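Local structure of uncharacterized protein (Bacteroides vulgatus, 4Q88) at residues A[239-244]-A[289-294]. The protein is probably a hydrolase of glycoside hydrolase family 88, although its substrate and precise activity remain unknown. Residues are numbered along the deposited sequence; the frame is centred on the assembly and turned at random.
Sequences RFQTMA and GLLNAD
In the (alpha/alpha)6-barrel fold of glycoside hydrolase family 88, the turn joining helix 272-287 to helix 293-311 rests against helix 233-249, with Leu290 and Leu291 of the turn meeting Phe240, Gln241 and Ala244. Gly289, at positive phi, closes a Schellman motif at the end of helix 272-287, and the two leucines follow directly. Leu291 packs against both Phe240 and Ala244, one helical turn apart: its CD2 lies 3.6 Å from Ala244 CB, while its CG is 3.9 Å from Phe240 CE2. The Phe240 and Leu291 side chains cross at about a right angle. Phe240 CE2 also comes to 4.4 Å from Leu290 CB, a chi1 of 180° turning the ring away from the backbone N. Alongside this apolar patch, Gln241 CG lies 4.2 Å from Leu291 CD2, and the chain extends beyond it to carry NE2 to 2.8 Å from Leu290 O. The N-H points at the oxygen at 160°, meeting a lone pair in the carbonyl plane, and the oxygen lies near the amide plane of Gln241. Shortening Gln241 to an alanine is likely to leave Leu290 O without this side-chain donor and Leu291 CD2 without the methylene beside it. Asn292 caps helix 293-311 through OD1 to Ile295 N. Helix 209-225 adds Phe216, whose ring stacks with that of Phe240, while Phe282 of helix 272-287 and Tyr296 of helix 293-311 both touch Ala244 and Leu291.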
loop_
_atom_site.group_PDB
_atom_site.type_symbol
_atom_site.label_atom_id
_atom_site.label_comp_id
_atom_site.label_asym_id
_atom_site.label_seq_id
_atom_site.Cartn_x
_atom_site.Cartn_y
_atom_site.Cartn_z
ATOM N N ARG A 239 -9.663 13.261 4.752
ATOM C CA ARG A 239 -8.381 12.761 5.231
ATOM C C ARG A 239 -7.403 12.677 4.059
ATOM O O ARG A 239 -6.238 13.104 4.190
ATOM C CB ARG A 239 -8.526 11.437 5.955
ATOM C CG ARG A 239 -7.219 10.821 6.421
ATOM C CD ARG A 239 -6.470 11.659 7.423
ATOM N NE ARG A 239 -7.337 12.190 8.468
ATOM C CZ ARG A 239 -7.811 11.504 9.500
ATOM N NH1 ARG A 239 -7.425 10.266 9.727
ATOM N NH2 ARG A 239 -8.596 12.109 10.377
ATOM N N PHE A 240 -7.849 12.119 2.937
ATOM C CA PHE A 240 -6.990 12.025 1.750
ATOM C C PHE A 240 -6.486 13.386 1.266
ATOM O O PHE A 240 -5.304 13.553 0.949
ATOM C CB PHE A 240 -7.775 11.307 0.652
ATOM C CG PHE A 240 -7.027 11.149 -0.623
ATOM C CD1 PHE A 240 -6.016 10.199 -0.746
ATOM C CD2 PHE A 240 -7.416 11.855 -1.734
ATOM C CE1 PHE A 240 -5.356 9.992 -1.955
ATOM C CE2 PHE A 240 -6.738 11.667 -2.949
ATOM C CZ PHE A 240 -5.709 10.745 -3.046
ATOM N N GLN A 241 -7.385 14.357 1.171
ATOM C CA GLN A 241 -7.008 15.682 0.715
ATOM C C GLN A 241 -6.042 16.382 1.673
ATOM O O GLN A 241 -5.116 17.078 1.232
ATOM C CB GLN A 241 -8.238 16.532 0.484
ATOM C CG GLN A 241 -9.033 16.042 -0.715
ATOM C CD GLN A 241 -10.378 16.749 -0.831
ATOM O OE1 GLN A 241 -10.999 17.168 0.207
ATOM N NE2 GLN A 241 -10.883 16.833 -2.058
ATOM N N THR A 242 -6.283 16.231 2.974
ATOM C CA THR A 242 -5.361 16.821 3.971
ATOM C C THR A 242 -4.002 16.186 3.953
ATOM O O THR A 242 -2.976 16.877 4.029
ATOM C CB THR A 242 -5.968 16.654 5.346
ATOM O OG1 THR A 242 -7.257 17.280 5.384
ATOM C CG2 THR A 242 -5.084 17.258 6.402
HETATM N N MSE A 243 -3.943 14.846 3.847
HETATM C CA MSE A 243 -2.662 14.196 3.734
HETATM C C MSE A 243 -1.943 14.614 2.484
HETATM O O MSE A 243 -0.733 14.822 2.484
HETATM C CB MSE A 243 -2.781 12.649 3.696
HETATM C CG MSE A 243 -3.351 12.058 4.967
HETATM SE SE MSE A 243 -3.141 10.100 4.872
HETATM C CE MSE A 243 -1.174 9.990 5.012
ATOM N N ALA A 244 -2.673 14.792 1.388
ATOM C CA ALA A 244 -2.040 15.208 0.136
ATOM C C ALA A 244 -1.279 16.529 0.310
ATOM O O ALA A 244 -0.128 16.682 -0.162
ATOM C CB ALA A 244 -3.086 15.365 -0.993
ATOM N N GLY A 289 -10.404 13.449 -9.686
ATOM C CA GLY A 289 -11.052 14.715 -9.368
ATOM C C GLY A 289 -11.124 15.175 -7.915
ATOM O O GLY A 289 -11.896 16.081 -7.593
ATOM N N LEU A 290 -10.266 14.612 -7.059
ATOM C CA LEU A 290 -10.228 14.919 -5.639
ATOM C C LEU A 290 -9.050 15.803 -5.251
ATOM O O LEU A 290 -9.052 16.409 -4.162
ATOM C CB LEU A 290 -10.186 13.595 -4.844
ATOM C CG LEU A 290 -11.448 12.751 -4.888
ATOM C CD1 LEU A 290 -11.223 11.598 -3.922
ATOM C CD2 LEU A 290 -12.703 13.536 -4.482
ATOM N N LEU A 291 -8.076 15.940 -6.167
ATOM C CA LEU A 291 -6.953 16.834 -5.995
ATOM C C LEU A 291 -6.793 17.732 -7.195
ATOM O O LEU A 291 -6.859 17.261 -8.359
ATOM C CB LEU A 291 -5.668 16.018 -5.828
ATOM C CG LEU A 291 -5.614 15.012 -4.716
ATOM C CD1 LEU A 291 -4.287 14.276 -4.787
ATOM C CD2 LEU A 291 -5.767 15.705 -3.357
ATOM N N ASN A 292 -6.596 19.014 -6.924
ATOM C CA ASN A 292 -6.464 20.011 -7.955
ATOM C C ASN A 292 -5.251 19.734 -8.859
ATOM O O ASN A 292 -4.104 19.632 -8.381
ATOM C CB ASN A 292 -6.372 21.423 -7.345
ATOM C CG ASN A 292 -6.220 22.491 -8.395
ATOM O OD1 ASN A 292 -5.137 22.730 -8.915
ATOM N ND2 ASN A 292 -7.340 23.127 -8.750
ATOM N N ALA A 293 -5.503 19.597 -10.157
ATOM C CA ALA A 293 -4.423 19.253 -11.103
ATOM C C ALA A 293 -3.292 20.271 -11.177
ATOM O O ALA A 293 -2.143 19.903 -11.343
ATOM C CB ALA A 293 -5.000 18.991 -12.517
ATOM N N ASP A 294 -3.596 21.567 -11.123
ATOM C CA ASP A 294 -2.575 22.569 -11.247
ATOM C C ASP A 294 -1.669 22.583 -9.999
ATOM O O ASP A 294 -0.465 22.731 -10.116
ATOM C CB ASP A 294 -3.216 23.940 -11.462
ATOM C CG ASP A 294 -3.925 24.045 -12.813
ATOM O OD1 ASP A 294 -3.463 23.421 -13.805
ATOM O OD2 ASP A 294 -4.947 24.753 -12.869
#